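Local coordinates for endoglucanase (Clostridium thermocellum, PDB 2E4T), which catalyses the hydrolysis of internal beta-1,4-glucosidic bonds in cellulose and probably xyloglucan, this chain being the family 44 catalytic part of a larger enzyme, at residues A[125-128]-A[132-135]; A[64-69]-A[194-199]. All blocks are in the same frame, centred on the assembly; numbering follows the deposited sequence.

Contact 1 (A[125-128]-A[132-135]); sequences QEET and SRWK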
# COMPACT_ATOMS: atom_id res chain seq x y z
N GLN A 125 -5.86 -11.17 -30.65
CA GLN A 125 -4.61 -11.87 -30.45
C GLN A 125 -3.68 -11.69 -31.64
O GLN A 125 -2.44 -11.69 -31.50
CB GLN A 125 -4.84 -13.36 -30.13
CG GLN A 125 -3.57 -14.01 -29.65
CD GLN A 125 -3.78 -15.38 -29.08
OE1 GLN A 125 -4.87 -15.86 -28.88
NE2 GLN A 125 -2.68 -16.07 -28.78
N GLU A 126 -4.24 -11.50 -32.85
CA GLU A 126 -3.40 -11.29 -34.03
C GLU A 126 -2.76 -9.90 -34.02
O GLU A 126 -1.78 -9.70 -34.74
CB GLU A 126 -4.24 -11.53 -35.29
CG GLU A 126 -4.71 -12.98 -35.35
CD GLU A 126 -5.87 -13.29 -34.48
OE1 GLU A 126 -6.85 -12.52 -34.41
OE2 GLU A 126 -5.83 -14.35 -33.75
N GLU A 127 -3.26 -9.01 -33.17
CA GLU A 127 -2.71 -7.66 -32.97
C GLU A 127 -1.84 -7.58 -31.72
O GLU A 127 -1.51 -6.48 -31.24
CB GLU A 127 -3.86 -6.67 -32.85
CG GLU A 127 -4.59 -6.44 -34.19
CD GLU A 127 -5.86 -5.64 -34.08
OE1 GLU A 127 -6.56 -5.65 -33.02
OE2 GLU A 127 -6.19 -4.96 -35.10
N THR A 128 -1.39 -8.72 -31.20
CA THR A 128 -0.42 -8.74 -30.11
C THR A 128 0.76 -7.89 -30.50
O THR A 128 1.25 -7.89 -31.65
CB THR A 128 0.01 -10.18 -29.81
OG1 THR A 128 -1.12 -10.91 -29.31
CG2 THR A 128 1.15 -10.29 -28.80
N SER A 132 -0.20 -2.25 -35.11
CA SER A 132 -0.73 -0.91 -35.22
C SER A 132 -1.50 -0.50 -33.96
O SER A 132 -1.75 0.71 -33.76
CB SER A 132 -1.70 -0.80 -36.42
OG SER A 132 -2.83 -1.59 -36.23
N ARG A 133 -1.90 -1.47 -33.13
CA ARG A 133 -2.69 -1.15 -31.93
C ARG A 133 -1.82 -0.66 -30.76
O ARG A 133 -2.39 -0.27 -29.74
CB ARG A 133 -3.49 -2.37 -31.48
CG ARG A 133 -4.38 -2.96 -32.58
CD ARG A 133 -5.37 -1.98 -33.17
NE ARG A 133 -6.21 -1.33 -32.17
CZ ARG A 133 -7.25 -1.90 -31.57
NH1 ARG A 133 -7.60 -3.15 -31.87
NH2 ARG A 133 -7.93 -1.21 -30.64
N TRP A 134 -0.50 -0.70 -30.91
CA TRP A 134 0.39 -0.43 -29.78
C TRP A 134 1.49 0.51 -30.18
O TRP A 134 1.96 0.51 -31.34
CB TRP A 134 1.04 -1.77 -29.33
CG TRP A 134 0.06 -2.81 -28.91
CD1 TRP A 134 -0.28 -3.93 -29.61
CD2 TRP A 134 -0.71 -2.85 -27.70
NE1 TRP A 134 -1.21 -4.67 -28.93
CE2 TRP A 134 -1.51 -4.02 -27.74
CE3 TRP A 134 -0.86 -1.96 -26.62
CZ2 TRP A 134 -2.37 -4.35 -26.70
CZ3 TRP A 134 -1.74 -2.28 -25.61
CH2 TRP A 134 -2.48 -3.47 -25.66
N LYS A 135 2.00 1.23 -29.18
CA LYS A 135 3.26 1.96 -29.31
C LYS A 135 4.30 1.32 -28.39
O LYS A 135 3.97 0.91 -27.26
CB LYS A 135 3.08 3.42 -28.89
CG LYS A 135 2.06 4.19 -29.71
CD LYS A 135 2.38 4.27 -31.18
CE LYS A 135 1.34 5.08 -31.95
NZ LYS A 135 1.70 5.11 -33.42
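Glu127 and Arg133 meet in a salt bridge in which the carboxylate and the guanidinium are turned well out of each other's plane, by 73°. Glu127 OE1 lies 2.9 Å from Arg133 NH1. It sits near the guanidinium plane, at the group's edge, whereas NH1 comes from above the carboxylate, 38° out of its plane, so the charges pair through a single oxygen and not as a two-pronged pair. The glutamate chain runs extended beyond CG (chi2 171°), while the arginine chain bends at chi2 and chi3. As a result the carboxylate also rests on the aliphatic part of Arg133, with Glu127 CD 3.4 Å from Arg133 CG and Glu127 OE2 3.6 Å from Arg133 CD. Further partners fix the rotation of the guanidinium: Asp118 pairs with NE, and the carbonyls of Pro122 and Gly121 accept from NH1 and NH2. Glu127 OE1 is likewise fixed by Ser124 N.

The indole of Trp134 points its N-H edge at the backbone. Trp134 NE1 lies 2.9 Å from Glu127 O, which is in the ring plane, but the bend at the hydrogen makes this bond weak; Ser131 OG gives the same carbonyl a second bond. Around Glu127 the chain is drawn into a tight turn, where Thr128 OG1 donates to Gln125 O at 2.7 Å and Thr128 N bonds the same oxygen.

Together these bonds hold the turn 125-128 against the residues leading into and starting strand 134-138, within the long beta-alpha loop that follows barrel strand 104-109 of this TIM-barrel hydrolase and also contributes calcium ligands.

Contact 2 (A[64-69]-A[194-199]); sequences WLHYSD and HPRIHP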
# COMPACT_ATOMS: atom_id res chain seq x y z
N TRP A 64 -11.38 -6.76 -19.32
CA TRP A 64 -12.50 -6.57 -20.25
C TRP A 64 -12.04 -6.70 -21.71
O TRP A 64 -11.81 -5.71 -22.40
CB TRP A 64 -13.25 -5.26 -20.05
CG TRP A 64 -14.58 -5.33 -20.82
CD1 TRP A 64 -14.80 -4.91 -22.11
CD2 TRP A 64 -15.82 -5.83 -20.36
NE1 TRP A 64 -16.12 -5.10 -22.47
CE2 TRP A 64 -16.76 -5.66 -21.42
CE3 TRP A 64 -16.24 -6.40 -19.18
CZ2 TRP A 64 -18.12 -6.04 -21.31
CZ3 TRP A 64 -17.60 -6.80 -19.10
CH2 TRP A 64 -18.49 -6.61 -20.14
N LEU A 65 -11.89 -7.93 -22.16
CA LEU A 65 -11.81 -8.28 -23.61
C LEU A 65 -10.64 -7.57 -24.31
O LEU A 65 -10.68 -7.34 -25.54
CB LEU A 65 -13.15 -7.97 -24.29
CG LEU A 65 -14.37 -8.67 -23.68
CD1 LEU A 65 -15.63 -8.27 -24.40
CD2 LEU A 65 -14.21 -10.17 -23.62
N HIS A 66 -9.61 -7.22 -23.56
CA HIS A 66 -8.44 -6.58 -24.15
C HIS A 66 -8.84 -5.29 -24.88
O HIS A 66 -8.22 -4.90 -25.89
CB HIS A 66 -7.62 -7.51 -25.04
CG HIS A 66 -7.42 -8.81 -24.38
ND1 HIS A 66 -6.48 -9.00 -23.38
CD2 HIS A 66 -8.09 -9.99 -24.56
CE1 HIS A 66 -6.63 -10.25 -22.95
NE2 HIS A 66 -7.58 -10.87 -23.65
N TYR A 67 -9.80 -4.55 -24.33
CA TYR A 67 -10.23 -3.29 -24.94
C TYR A 67 -9.23 -2.16 -24.70
O TYR A 67 -8.86 -1.91 -23.54
CB TYR A 67 -11.56 -2.78 -24.36
CG TYR A 67 -12.79 -3.24 -25.10
CD1 TYR A 67 -12.97 -4.57 -25.54
CD2 TYR A 67 -13.81 -2.37 -25.37
CE1 TYR A 67 -14.16 -4.97 -26.16
CE2 TYR A 67 -14.99 -2.76 -26.03
CZ TYR A 67 -15.14 -4.06 -26.45
OH TYR A 67 -16.29 -4.50 -27.06
N SER A 68 -8.88 -1.45 -25.77
CA SER A 68 -8.23 -0.15 -25.65
C SER A 68 -9.29 0.93 -25.75
O SER A 68 -10.10 0.93 -26.70
CB SER A 68 -7.23 0.08 -26.77
OG SER A 68 -6.00 -0.61 -26.48
N ASP A 69 -9.33 1.86 -24.77
CA ASP A 69 -10.42 2.81 -24.72
C ASP A 69 -10.05 3.97 -23.79
O ASP A 69 -8.88 4.14 -23.38
CB ASP A 69 -11.67 2.07 -24.22
CG ASP A 69 -11.44 1.50 -22.79
OD1 ASP A 69 -10.65 2.06 -22.06
OD2 ASP A 69 -12.00 0.43 -22.43
N HIS A 194 -2.20 -9.13 -19.26
CA HIS A 194 -1.91 -8.34 -20.46
C HIS A 194 -1.19 -9.17 -21.54
O HIS A 194 -0.16 -8.76 -22.08
CB HIS A 194 -1.08 -7.12 -20.10
CG HIS A 194 -1.82 -6.15 -19.25
ND1 HIS A 194 -2.87 -5.40 -19.75
CD2 HIS A 194 -1.63 -5.79 -17.95
CE1 HIS A 194 -3.29 -4.63 -18.74
NE2 HIS A 194 -2.56 -4.83 -17.66
N PRO A 195 -1.78 -10.32 -21.93
CA PRO A 195 -1.10 -11.18 -22.91
C PRO A 195 -0.92 -10.52 -24.29
O PRO A 195 -0.08 -10.97 -25.06
CB PRO A 195 -2.04 -12.41 -22.99
CG PRO A 195 -3.41 -11.83 -22.67
CD PRO A 195 -3.10 -10.86 -21.51
N ARG A 196 -1.75 -9.53 -24.62
CA ARG A 196 -1.63 -8.85 -25.92
C ARG A 196 -0.49 -7.84 -25.92
O ARG A 196 -0.10 -7.37 -27.01
CB ARG A 196 -2.94 -8.15 -26.34
CG ARG A 196 -4.23 -8.87 -26.24
CD ARG A 196 -4.62 -9.85 -27.36
NE ARG A 196 -5.55 -10.85 -27.14
CZ ARG A 196 -5.32 -12.07 -26.74
NH1 ARG A 196 -4.17 -12.63 -26.33
NH2 ARG A 196 -6.43 -12.73 -26.63
N ILE A 197 0.03 -7.49 -24.73
CA ILE A 197 1.25 -6.68 -24.60
C ILE A 197 2.47 -7.54 -24.41
O ILE A 197 3.53 -7.31 -25.03
CB ILE A 197 1.09 -5.69 -23.40
CG1 ILE A 197 -0.03 -4.72 -23.64
CG2 ILE A 197 2.46 -4.97 -23.16
CD1 ILE A 197 -0.31 -3.75 -22.50
N HIS A 198 2.36 -8.56 -23.53
CA HIS A 198 3.52 -9.31 -23.05
C HIS A 198 3.13 -10.77 -22.93
O HIS A 198 2.93 -11.30 -21.82
CB HIS A 198 3.95 -8.74 -21.70
CG HIS A 198 5.28 -9.22 -21.23
ND1 HIS A 198 5.57 -10.51 -20.84
CD2 HIS A 198 6.42 -8.52 -21.06
CE1 HIS A 198 6.85 -10.60 -20.49
NE2 HIS A 198 7.38 -9.38 -20.61
N PRO A 199 3.01 -11.48 -24.06
CA PRO A 199 2.52 -12.84 -24.04
C PRO A 199 3.40 -13.83 -23.29
O PRO A 199 2.88 -14.87 -22.81
CB PRO A 199 2.42 -13.23 -25.53
CG PRO A 199 3.42 -12.28 -26.23
CD PRO A 199 3.22 -10.99 -25.46
O HOH W 1 -3.77 -8.15 -23.21
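His66 meets Pro195 and Arg196, and the turn leading into it sets the imidazole's direction. Leu65 and His66 both adopt left-handed helical backbone angles (phi 57°, psi 37° at His66), and the turn is closed by Tyr67 N bonding to Trp64 O at 3.0 Å. From this bend the CB of His66 points toward 194-199, and His66 is the residue of 64-69 whose side chain meets 194-199, mainly through its ring.

Different ring atoms find different neighbours. His66 CE1 touches Pro195 CG at 3.6 Å, Pro195 CG approaching the ring obliquely, with the two side chains crossing at about a right angle. Arg196 runs across one face: its CG is 3.6 Å from His66 ND1, and, in the conformer described here, its NE is 3.7 Å from His66 CD2, toward the rim. The guanidinium and imidazole planes are then 35° apart, an overlap too inclined for a flat stack. Arg196 was modelled in two conformers, so this placement of its outer part is less certain than the proline contact.

No direct hydrogen bond crosses the interface; a water does the polar work. It accepts from Arg196 N at 2.8 Å and lies 2.8 Å from His66 ND1, a bridge that depends on the arginine's backbone and not on its alternately placed side chain.

Beyond His66 the chain becomes strand 67-69 and departs from 194-199. Ser68 OG bonds to Asn59 ND2 and Ser116 OG, and Asp69 forms a salt bridge with Arg47. This strand is the central one of a small antiparallel sheet, between 58-59 and 121-122, while 194-199 is the first part of the loop between helix 190-193 and helix 204-221; the water-bridged histidine therefore spans from that sheet to an inter-helix loop near the surface.

From the N terminus, 64-69 comes first, in the excursion between barrel strand 40-43 and helix 88-99. The chain then passes through barrel strand 104-109 into the next excursion, where contact 1 closes a short local loop from 125-128 to 132-135. Only after helix 158-169 and barrel strand 180-183 does 194-199 arrive and complete contact 2. Contact 1 is thus nested within the much longer loop of contact 2. The two also touch: Trp134 CH2 packs on Ile197 CG1 at 3.4 Å, and Thr128 CG2 on Arg196 O at 3.6 Å. Three successive beta-alpha loops of the barrel are thereby joined.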